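Local coordinates for protein beta-hexosaminidase Amuc_2018 (Akkermansia muciniphila, PDB 6JEB) that hydrolyses terminal non-reducing N-acetyl-hexosamine residues, both GlcNAc and GalNAc, from glycans as a zinc-containing family 20 glycoside hydrolase, at residues V147-F155 with M212-N220; E402-R413 with R458-E469. All coordinates share one frame; numbering follows the deposited sequence.

Contact 1: V147-F155 with M212-N220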
loop_
_atom_site.group_PDB
_atom_site.type_symbol
_atom_site.label_atom_id
_atom_site.label_comp_id
_atom_site.label_asym_id
_atom_site.label_seq_id
_atom_site.Cartn_x
_atom_site.Cartn_y
_atom_site.Cartn_z
ATOM N N VAL A 147 22.731 -14.009 -0.466
ATOM C CA VAL A 147 21.863 -15.079 0.024
ATOM C C VAL A 147 20.392 -14.667 0.033
ATOM O O VAL A 147 19.559 -15.293 -0.626
ATOM C CB VAL A 147 22.299 -15.554 1.422
ATOM C CG1 VAL A 147 21.363 -16.646 1.917
ATOM C CG2 VAL A 147 23.747 -16.054 1.397
ATOM N N ALA A 148 20.055 -13.614 0.786
ATOM C CA ALA A 148 18.651 -13.332 1.085
ATOM C C ALA A 148 17.850 -12.868 -0.127
ATOM O O ALA A 148 16.615 -12.946 -0.095
ATOM C CB ALA A 148 18.550 -12.312 2.225
ATOM N N SER A 149 18.505 -12.386 -1.183
ATOM C CA SER A 149 17.796 -11.876 -2.351
ATOM C C SER A 149 17.515 -12.956 -3.388
ATOM O O SER A 149 16.986 -12.638 -4.461
ATOM C CB SER A 149 18.580 -10.725 -3.004
ATOM O OG SER A 149 19.681 -11.212 -3.765
ATOM N N ARG A 150 17.860 -14.213 -3.101
ATOM C CA ARG A 150 17.781 -15.304 -4.062
ATOM C C ARG A 150 17.044 -16.479 -3.448
ATOM O O ARG A 150 17.221 -16.775 -2.266
ATOM C CB ARG A 150 19.197 -15.769 -4.418
ATOM C CG ARG A 150 19.958 -14.732 -5.217
ATOM C CD ARG A 150 21.469 -14.841 -5.042
ATOM N NE ARG A 150 22.150 -14.032 -6.047
ATOM C CZ ARG A 150 23.464 -13.854 -6.088
ATOM N NH1 ARG A 150 24.239 -14.409 -5.154
ATOM N NH2 ARG A 150 24.002 -13.121 -7.056
ATOM N N ARG A 151 16.228 -17.162 -4.252
ATOM C CA ARG A 151 15.626 -18.411 -3.812
ATOM C C ARG A 151 15.680 -19.440 -4.936
ATOM O O ARG A 151 15.777 -19.100 -6.117
ATOM C CB ARG A 151 14.198 -18.227 -3.268
ATOM C CG ARG A 151 13.161 -17.851 -4.310
ATOM C CD ARG A 151 11.756 -17.826 -3.697
ATOM N NE ARG A 151 10.728 -17.513 -4.686
ATOM C CZ ARG A 151 10.203 -16.304 -4.860
ATOM N NH1 ARG A 151 10.607 -15.278 -4.108
ATOM N NH2 ARG A 151 9.269 -16.118 -5.783
ATOM N N GLU A 152 15.599 -20.714 -4.545
ATOM C CA GLU A 152 15.826 -21.814 -5.479
ATOM C C GLU A 152 14.677 -21.988 -6.469
ATOM O O GLU A 152 14.907 -22.422 -7.606
ATOM C CB GLU A 152 16.040 -23.107 -4.686
ATOM C CG GLU A 152 16.228 -24.348 -5.542
ATOM C CD GLU A 152 16.102 -25.625 -4.733
ATOM O OE1 GLU A 152 16.185 -25.552 -3.490
ATOM O OE2 GLU A 152 15.894 -26.695 -5.339
ATOM N N GLU A 153 13.449 -21.680 -6.061
ATOM C CA GLU A 153 12.265 -21.931 -6.882
ATOM C C GLU A 153 11.075 -21.289 -6.180
ATOM O O GLU A 153 11.220 -20.641 -5.137
ATOM C CB GLU A 153 12.015 -23.432 -7.092
ATOM C CG GLU A 153 11.812 -24.213 -5.789
ATOM C CD GLU A 153 11.469 -25.683 -6.019
ATOM O OE1 GLU A 153 11.245 -26.086 -7.182
ATOM O OE2 GLU A 153 11.413 -26.440 -5.027
ATOM N N SER A 154 9.887 -21.490 -6.757
ATOM C CA SER A 154 8.631 -21.078 -6.134
ATOM C C SER A 154 7.630 -22.214 -6.296
ATOM O O SER A 154 7.314 -22.609 -7.422
ATOM C CB SER A 154 8.089 -19.804 -6.787
ATOM O OG SER A 154 9.096 -18.804 -6.893
ATOM N N PHE A 155 7.136 -22.743 -5.181
ATOM C CA PHE A 155 6.080 -23.763 -5.209
ATOM C C PHE A 155 6.448 -24.947 -6.102
ATOM O O PHE A 155 5.634 -25.436 -6.888
ATOM C CB PHE A 155 4.728 -23.166 -5.611
ATOM C CG PHE A 155 4.422 -21.872 -4.930
ATOM C CD1 PHE A 155 4.011 -21.846 -3.605
ATOM C CD2 PHE A 155 4.563 -20.673 -5.609
ATOM C CE1 PHE A 155 3.739 -20.641 -2.969
ATOM C CE2 PHE A 155 4.287 -19.477 -4.989
ATOM C CZ PHE A 155 3.881 -19.455 -3.667
ATOM N N MET A 212 19.368 -23.180 6.821
ATOM C CA MET A 212 18.129 -22.555 6.375
ATOM C C MET A 212 18.311 -21.938 4.998
ATOM O O MET A 212 19.316 -21.273 4.735
ATOM C CB MET A 212 17.761 -21.434 7.346
ATOM C CG MET A 212 16.493 -20.697 6.976
ATOM S SD MET A 212 15.041 -21.656 7.421
ATOM C CE MET A 212 15.141 -21.589 9.210
ATOM N N ASN A 213 17.332 -22.150 4.127
ATOM C CA ASN A 213 17.301 -21.527 2.813
ATOM C C ASN A 213 16.183 -20.499 2.768
ATOM O O ASN A 213 15.255 -20.523 3.580
ATOM C CB ASN A 213 17.079 -22.571 1.716
ATOM C CG ASN A 213 18.193 -23.580 1.654
ATOM O OD1 ASN A 213 19.367 -23.226 1.737
ATOM N ND2 ASN A 213 17.835 -24.849 1.528
ATOM N N VAL A 214 16.284 -19.585 1.805
ATOM C CA VAL A 214 15.186 -18.659 1.564
ATOM C C VAL A 214 13.942 -19.467 1.203
ATOM O O VAL A 214 14.014 -20.471 0.482
ATOM C CB VAL A 214 15.582 -17.657 0.467
ATOM C CG1 VAL A 214 14.416 -16.712 0.142
ATOM C CG2 VAL A 214 16.820 -16.863 0.888
ATOM N N ARG A 215 12.795 -19.053 1.732
ATOM C CA ARG A 215 11.588 -19.858 1.605
ATOM C C ARG A 215 11.098 -19.869 0.162
ATOM O O ARG A 215 11.144 -18.849 -0.536
ATOM C CB ARG A 215 10.495 -19.311 2.524
ATOM C CG ARG A 215 9.450 -20.350 2.906
ATOM C CD ARG A 215 8.403 -19.748 3.825
ATOM N NE ARG A 215 7.354 -20.697 4.183
ATOM C CZ ARG A 215 7.357 -21.445 5.284
ATOM N NH1 ARG A 215 8.375 -21.380 6.139
ATOM N NH2 ARG A 215 6.340 -22.270 5.527
ATOM N N THR A 216 10.620 -21.036 -0.286
ATOM C CA THR A 216 10.114 -21.193 -1.643
ATOM C C THR A 216 8.627 -21.488 -1.675
ATOM O O THR A 216 8.069 -21.697 -2.758
ATOM C CB THR A 216 10.869 -22.307 -2.380
ATOM O OG1 THR A 216 10.592 -23.563 -1.746
ATOM C CG2 THR A 216 12.368 -22.036 -2.375
ATOM N N THR A 217 7.976 -21.516 -0.516
ATOM C CA THR A 217 6.559 -21.807 -0.398
ATOM C C THR A 217 5.926 -20.731 0.470
ATOM O O THR A 217 6.613 -19.889 1.054
ATOM C CB THR A 217 6.346 -23.183 0.243
ATOM O OG1 THR A 217 7.000 -23.218 1.523
ATOM C CG2 THR A 217 6.918 -24.276 -0.649
ATOM N N ALA A 218 4.598 -20.751 0.537
ATOM C CA ALA A 218 3.878 -19.874 1.445
ATOM C C ALA A 218 3.847 -20.510 2.832
ATOM O O ALA A 218 4.698 -21.340 3.162
ATOM C CB ALA A 218 2.467 -19.603 0.917
ATOM N N GLY A 219 2.895 -20.126 3.662
ATOM C CA GLY A 219 2.854 -20.626 5.015
ATOM C C GLY A 219 3.651 -19.762 5.972
ATOM O O GLY A 219 4.399 -18.857 5.587
ATOM N N ASN A 220 3.501 -20.074 7.252
ATOM C CA ASN A 220 3.994 -19.232 8.330
ATOM C C ASN A 220 5.347 -19.732 8.818
ATOM O O ASN A 220 5.553 -20.938 8.993
ATOM C CB ASN A 220 2.981 -19.231 9.485
ATOM C CG ASN A 220 3.446 -18.420 10.695
ATOM O OD1 ASN A 220 3.815 -18.985 11.729
ATOM N ND2 ASN A 220 3.414 -17.096 10.576
HETATM O O HOH W 1 15.727 -21.227 -1.625
HETATM O O HOH W 2 9.187 -25.212 -3.505
#

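Contact 2: E402-R413 with R458-E469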
loop_
_atom_site.group_PDB
_atom_site.type_symbol
_atom_site.label_atom_id
_atom_site.label_comp_id
_atom_site.label_asym_id
_atom_site.label_seq_id
_atom_site.Cartn_x
_atom_site.Cartn_y
_atom_site.Cartn_z
ATOM N N GLU A 402 2.863 -13.453 -3.391
ATOM C CA GLU A 402 3.261 -14.861 -3.349
ATOM C C GLU A 402 3.013 -15.527 -4.696
ATOM O O GLU A 402 3.851 -16.296 -5.189
ATOM C CB GLU A 402 2.479 -15.630 -2.270
ATOM C CG GLU A 402 2.843 -15.322 -0.819
ATOM C CD GLU A 402 1.977 -14.238 -0.209
ATOM O OE1 GLU A 402 1.471 -13.385 -0.968
ATOM O OE2 GLU A 402 1.785 -14.248 1.029
ATOM N N ARG A 403 1.866 -15.228 -5.316
ATOM C CA ARG A 403 1.424 -15.909 -6.527
ATOM C C ARG A 403 1.325 -14.970 -7.728
ATOM O O ARG A 403 0.655 -15.305 -8.711
ATOM C CB ARG A 403 0.076 -16.591 -6.289
ATOM C CG ARG A 403 0.092 -17.658 -5.214
ATOM C CD ARG A 403 0.751 -18.936 -5.703
ATOM N NE ARG A 403 0.549 -20.015 -4.746
ATOM C CZ ARG A 403 0.766 -21.296 -5.012
ATOM N NH1 ARG A 403 1.210 -21.659 -6.209
ATOM N NH2 ARG A 403 0.534 -22.213 -4.082
ATOM N N LEU A 404 1.973 -13.806 -7.689
ATOM C CA LEU A 404 1.889 -12.838 -8.785
ATOM C C LEU A 404 3.295 -12.557 -9.295
ATOM O O LEU A 404 3.997 -11.682 -8.766
ATOM C CB LEU A 404 1.173 -11.561 -8.349
ATOM C CG LEU A 404 -0.260 -11.773 -7.855
ATOM C CD1 LEU A 404 -0.828 -10.489 -7.245
ATOM C CD2 LEU A 404 -1.168 -12.286 -8.983
ATOM N N PRO A 405 3.750 -13.281 -10.322
ATOM C CA PRO A 405 5.182 -13.285 -10.651
ATOM C C PRO A 405 5.678 -12.157 -11.540
ATOM O O PRO A 405 6.900 -12.029 -11.689
ATOM C CB PRO A 405 5.365 -14.649 -11.342
ATOM C CG PRO A 405 4.033 -14.901 -11.989
ATOM C CD PRO A 405 3.008 -14.339 -11.033
ATOM N N ASP A 406 4.800 -11.343 -12.126
ATOM C CA ASP A 406 5.237 -10.262 -12.997
ATOM C C ASP A 406 4.186 -9.156 -13.001
ATOM O O ASP A 406 3.093 -9.306 -12.447
ATOM C CB ASP A 406 5.560 -10.772 -14.413
ATOM C CG ASP A 406 4.384 -11.481 -15.074
ATOM O OD1 ASP A 406 3.222 -11.163 -14.762
ATOM O OD2 ASP A 406 4.630 -12.368 -15.917
ATOM N N LEU A 407 4.533 -8.039 -13.650
ATOM C CA LEU A 407 3.641 -6.880 -13.658
ATOM C C LEU A 407 2.309 -7.208 -14.321
ATOM O O LEU A 407 1.258 -6.722 -13.888
ATOM C CB LEU A 407 4.313 -5.697 -14.359
ATOM C CG LEU A 407 3.470 -4.425 -14.467
ATOM C CD1 LEU A 407 3.275 -3.804 -13.091
ATOM C CD2 LEU A 407 4.125 -3.437 -15.425
ATOM N N ASN A 408 2.330 -8.022 -15.379
ATOM C CA ASN A 408 1.088 -8.404 -16.044
ATOM C C ASN A 408 0.119 -9.039 -15.052
ATOM O O ASN A 408 -1.063 -8.677 -14.998
ATOM C CB ASN A 408 1.402 -9.368 -17.188
ATOM C CG ASN A 408 0.209 -9.634 -18.087
ATOM O OD1 ASN A 408 -0.649 -8.772 -18.285
ATOM N ND2 ASN A 408 0.159 -10.835 -18.649
ATOM N N HIS A 409 0.613 -9.975 -14.240
ATOM C CA HIS A 409 -0.232 -10.600 -13.226
ATOM C C HIS A 409 -0.608 -9.612 -12.125
ATOM O O HIS A 409 -1.733 -9.648 -11.610
ATOM C CB HIS A 409 0.489 -11.800 -12.619
ATOM C CG HIS A 409 0.436 -13.032 -13.468
ATOM N ND1 HIS A 409 1.467 -13.414 -14.304
ATOM C CD2 HIS A 409 -0.522 -13.977 -13.599
ATOM C CE1 HIS A 409 1.143 -14.545 -14.909
ATOM N NE2 HIS A 409 -0.056 -14.910 -14.493
ATOM N N LEU A 410 0.334 -8.748 -11.738
ATOM C CA LEU A 410 0.084 -7.784 -10.675
ATOM C C LEU A 410 -1.040 -6.823 -11.055
ATOM O O LEU A 410 -1.973 -6.596 -10.273
ATOM C CB LEU A 410 1.384 -7.028 -10.401
ATOM C CG LEU A 410 1.451 -6.082 -9.215
ATOM C CD1 LEU A 410 1.183 -6.859 -7.952
ATOM C CD2 LEU A 410 2.817 -5.420 -9.152
ATOM N N LEU A 411 -0.954 -6.233 -12.247
ATOM C CA LEU A 411 -1.988 -5.301 -12.678
ATOM C C LEU A 411 -3.317 -6.005 -12.873
ATOM O O LEU A 411 -4.371 -5.399 -12.646
ATOM C CB LEU A 411 -1.572 -4.594 -13.969
ATOM C CG LEU A 411 -0.381 -3.638 -13.857
ATOM C CD1 LEU A 411 -0.035 -3.080 -15.240
ATOM C CD2 LEU A 411 -0.660 -2.510 -12.858
ATOM N N TYR A 412 -3.294 -7.273 -13.300
ATOM C CA TYR A 412 -4.548 -7.991 -13.481
ATOM C C TYR A 412 -5.332 -8.061 -12.177
ATOM O O TYR A 412 -6.552 -7.867 -12.171
ATOM C CB TYR A 412 -4.326 -9.400 -14.044
ATOM C CG TYR A 412 -5.661 -10.017 -14.360
ATOM C CD1 TYR A 412 -6.273 -9.787 -15.585
ATOM C CD2 TYR A 412 -6.339 -10.774 -13.409
ATOM C CE1 TYR A 412 -7.521 -10.316 -15.871
ATOM C CE2 TYR A 412 -7.586 -11.296 -13.671
ATOM C CZ TYR A 412 -8.170 -11.068 -14.908
ATOM O OH TYR A 412 -9.411 -11.578 -15.170
ATOM N N ARG A 413 -4.650 -8.350 -11.061
ATOM C CA ARG A 413 -5.361 -8.412 -9.786
ATOM C C ARG A 413 -5.524 -7.046 -9.129
ATOM O O ARG A 413 -6.519 -6.825 -8.435
ATOM C CB ARG A 413 -4.737 -9.448 -8.844
ATOM C CG ARG A 413 -4.934 -10.857 -9.381
ATOM C CD ARG A 413 -5.184 -11.940 -8.330
ATOM N NE ARG A 413 -5.588 -13.170 -9.010
ATOM C CZ ARG A 413 -5.948 -14.310 -8.413
ATOM N NH1 ARG A 413 -5.955 -14.415 -7.090
ATOM N NH2 ARG A 413 -6.306 -15.355 -9.159
ATOM N N ARG A 458 -12.260 -7.539 -17.333
ATOM C CA ARG A 458 -12.111 -8.705 -16.467
ATOM C C ARG A 458 -13.189 -9.729 -16.784
ATOM O O ARG A 458 -14.385 -9.424 -16.712
ATOM C CB ARG A 458 -12.180 -8.304 -14.992
ATOM C CG ARG A 458 -11.091 -7.335 -14.589
ATOM C CD ARG A 458 -9.716 -7.971 -14.714
ATOM N NE ARG A 458 -8.636 -7.032 -14.411
ATOM C CZ ARG A 458 -7.797 -6.506 -15.305
ATOM N NH1 ARG A 458 -7.885 -6.808 -16.599
ATOM N NH2 ARG A 458 -6.847 -5.677 -14.899
ATOM N N THR A 459 -12.759 -10.936 -17.143
ATOM C CA THR A 459 -13.619 -12.100 -17.257
ATOM C C THR A 459 -12.930 -13.220 -16.497
ATOM O O THR A 459 -11.737 -13.138 -16.191
ATOM C CB THR A 459 -13.786 -12.518 -18.722
ATOM O OG1 THR A 459 -12.519 -12.956 -19.227
ATOM C CG2 THR A 459 -14.286 -11.344 -19.565
ATOM N N GLN A 460 -13.684 -14.272 -16.179
ATOM C CA GLN A 460 -13.086 -15.373 -15.433
ATOM C C GLN A 460 -11.861 -15.927 -16.152
ATOM O O GLN A 460 -10.832 -16.204 -15.522
ATOM C CB GLN A 460 -14.120 -16.471 -15.191
ATOM C CG GLN A 460 -13.603 -17.610 -14.317
ATOM C CD GLN A 460 -14.600 -18.731 -14.182
ATOM O OE1 GLN A 460 -15.808 -18.506 -14.188
ATOM N NE2 GLN A 460 -14.098 -19.951 -14.056
ATOM N N GLY A 461 -11.937 -16.058 -17.475
ATOM C CA GLY A 461 -10.884 -16.698 -18.234
ATOM C C GLY A 461 -9.764 -15.820 -18.746
ATOM O O GLY A 461 -8.802 -16.358 -19.306
ATOM N N ASN A 462 -9.831 -14.497 -18.594
ATOM C CA ASN A 462 -8.792 -13.650 -19.181
ATOM C C ASN A 462 -7.663 -13.293 -18.217
ATOM O O ASN A 462 -6.797 -12.486 -18.572
ATOM C CB ASN A 462 -9.371 -12.426 -19.914
ATOM C CG ASN A 462 -9.752 -11.281 -18.990
ATOM O OD1 ASN A 462 -9.898 -11.443 -17.780
ATOM N ND2 ASN A 462 -9.929 -10.098 -19.578
ATOM N N GLU A 463 -7.629 -13.892 -17.026
ATOM C CA GLU A 463 -6.448 -13.750 -16.187
ATOM C C GLU A 463 -5.258 -14.421 -16.873
ATOM O O GLU A 463 -5.402 -15.518 -17.428
ATOM C CB GLU A 463 -6.663 -14.382 -14.809
ATOM C CG GLU A 463 -5.456 -14.180 -13.889
ATOM C CD GLU A 463 -5.803 -14.201 -12.413
ATOM O OE1 GLU A 463 -6.750 -14.921 -12.013
ATOM O OE2 GLU A 463 -5.130 -13.477 -11.644
ATOM N N PRO A 464 -4.086 -13.781 -16.878
ATOM C CA PRO A 464 -2.904 -14.420 -17.473
ATOM C C PRO A 464 -2.631 -15.774 -16.833
ATOM O O PRO A 464 -2.900 -15.995 -15.651
ATOM C CB PRO A 464 -1.777 -13.423 -17.179
ATOM C CG PRO A 464 -2.472 -12.093 -17.075
ATOM C CD PRO A 464 -3.815 -12.398 -16.449
ATOM N N ALA A 465 -2.109 -16.691 -17.639
ATOM C CA ALA A 465 -1.874 -18.050 -17.174
ATOM C C ALA A 465 -0.810 -18.084 -16.083
ATOM O O ALA A 465 0.116 -17.269 -16.061
ATOM C CB ALA A 465 -1.411 -18.918 -18.340
ATOM N N PHE A 466 -0.946 -19.054 -15.179
ATOM C CA PHE A 466 0.038 -19.330 -14.143
ATOM C C PHE A 466 0.759 -20.632 -14.462
ATOM O O PHE A 466 0.222 -21.507 -15.147
ATOM C CB PHE A 466 -0.624 -19.478 -12.768
ATOM C CG PHE A 466 -1.313 -18.239 -12.286
ATOM C CD1 PHE A 466 -0.600 -17.253 -11.624
ATOM C CD2 PHE A 466 -2.676 -18.062 -12.478
ATOM C CE1 PHE A 466 -1.231 -16.105 -11.170
ATOM C CE2 PHE A 466 -3.313 -16.917 -12.023
ATOM C CZ PHE A 466 -2.591 -15.935 -11.370
ATOM N N ARG A 467 1.979 -20.764 -13.948
ATOM C CA ARG A 467 2.746 -21.980 -14.170
ATOM C C ARG A 467 2.531 -23.030 -13.087
ATOM O O ARG A 467 2.951 -24.180 -13.267
ATOM C CB ARG A 467 4.242 -21.667 -14.280
ATOM C CG ARG A 467 4.946 -21.550 -12.936
ATOM C CD ARG A 467 6.453 -21.388 -13.106
ATOM N NE ARG A 467 6.793 -20.159 -13.815
ATOM C CZ ARG A 467 7.261 -19.062 -13.230
ATOM N NH1 ARG A 467 7.459 -19.041 -11.919
ATOM N NH2 ARG A 467 7.538 -17.988 -13.958
ATOM N N TRP A 468 1.892 -22.675 -11.979
ATOM C CA TRP A 468 1.764 -23.566 -10.836
ATOM C C TRP A 468 0.438 -24.310 -10.878
ATOM O O TRP A 468 -0.599 -23.730 -11.212
ATOM C CB TRP A 468 1.849 -22.775 -9.532
ATOM C CG TRP A 468 3.044 -21.885 -9.448
ATOM C CD1 TRP A 468 4.355 -22.271 -9.411
ATOM C CD2 TRP A 468 3.043 -20.455 -9.373
ATOM N NE1 TRP A 468 5.167 -21.168 -9.338
ATOM C CE2 TRP A 468 4.388 -20.041 -9.306
ATOM C CE3 TRP A 468 2.034 -19.484 -9.360
ATOM C CZ2 TRP A 468 4.754 -18.698 -9.219
ATOM C CZ3 TRP A 468 2.398 -18.158 -9.279
ATOM C CH2 TRP A 468 3.747 -17.774 -9.204
ATOM N N GLU A 469 0.485 -25.594 -10.533
ATOM C CA GLU A 469 -0.711 -26.415 -10.327
ATOM C C GLU A 469 -1.734 -26.312 -11.459
ATOM O O GLU A 469 -2.920 -26.590 -11.268
ATOM C CB GLU A 469 -1.352 -26.069 -8.979
ATOM C CG GLU A 469 -0.416 -26.297 -7.798
ATOM C CD GLU A 469 -0.362 -25.119 -6.839
ATOM O OE1 GLU A 469 -1.432 -24.717 -6.332
ATOM O OE2 GLU A 469 0.750 -24.596 -6.595
HETATM O O HOH W 3 1.641 -25.098 -3.955
HETATM O O HOH W 4 -2.809 -12.355 -12.413
#

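Contact 1: V147-F155 with M212-N220
T216 carries the largest share of this contact, its side chain set against the backbone of E153 while its carbonyl takes the amide of F155. CB of T216 lies 3.2 Å from O of E153, and the T216 methyl, placed beside its backbone N, rests against the same peptide. OG1 points the other way to a water, which also gives a weak bond to OE2 of E153; the other carboxylate oxygen of E153 is held by the amide of G158. The one direct hydrogen bond across the segments runs from N of F155 to O of T216, 2.8 Å long and nearly straight at 173°. The F155 ring then bends back over the neighbouring backbone: O of T216 lies over one face, and CE1 approaches N of A218 to 3.6 Å. At the other end V214 sets CG2 against O of V147 and O of R150, 3.2 Å from the latter, and CG1 against CB of R151. A water joins N of E152 to O of V214. R151 runs extended beyond CG past O of R215, and its NE and NH2 both hold OG of S154, in the guanidinium plane; NH1 bonds the carbonyls of R101 and Q132. A leucine in place of R151 would probably leave the S154 hydroxyl and these two carbonyls without their donors, and the S154 turn less firmly set. O of R215 is buried here with no hydrogen-bonding partner in the model. The two segments of the catalytic domain are thus held by one direct backbone hydrogen bond, two bridging waters and close packing of V214, T216 and the F155 ring, while R151 anchors the 147-155 side to the carbonyl of the substrate-binding R101.

Contact 2: E402-R413 with R458-E469
OD1 of N462 takes two hydrogen bonds, from OH of Y412 at 2.7 Å, nearly in line with the amide C=O, and from N of T459 at 3.0 Å, above the carbonyl plane. The Y412 hydroxyl is also bonded by Q361. With CG anti to the backbone N (chi1 -173°), the Y412 ring leaves helix 407-414 toward the C-terminal segment and is clasped on both faces. CD of R458 makes a CH-pi contact on one face, its guanidinium forming an off-centre cation-pi pair; CA of E463 lies 3.6 Å from the ring centroid on the other. The R458 guanidinium is itself anchored by the carbonyl of Y415.

The E463 carboxylate is gripped side-on by R413: NE meets the syn lone pair of OE2 at 2.7 Å and NH2 bonds OE1. A water joins OE2 to O of H409. OD1 of D406, at the N-cap, takes both N and ND1 of H409, whose NE2 gives weak bonds to O of A465 and O of P464. CB of P464 covers one face of the imidazole. Farther on, W468 turns its edge to O of R403.

The R413-E463 salt bridge and a sandwiched tyrosine thus bind the irregular C-terminal tail to the helix that follows the substrate-binding E402, R413 also reaching the carbonyl of substrate-binding D354; from the loop before the helix, NH1 of R403 pairs with OE2 of the poorly ordered last residue, E469, 3.0 Å away.

In the fold
From the N terminus the chain passes through the small mixed sheet, 12-86, before entering the parallel barrel. Contact 1 closes a loop of 56 residues that holds helix 167-178, strand 183-187 and helix 195-200, tying the turn after helix 143-148 to the loop ahead of helix 230-246. Contact 2 opens after the last barrel strand, 392-399, and closes over helices 417-426 and 434-452, bringing the chain end back to helix 407-414. The two loops follow in series, neither enclosing nor crossing the other. They nevertheless touch: the F155 ring meets O of E402 and the side chains of R403 and W468, so the C-terminal tail also reaches the region of contact 1.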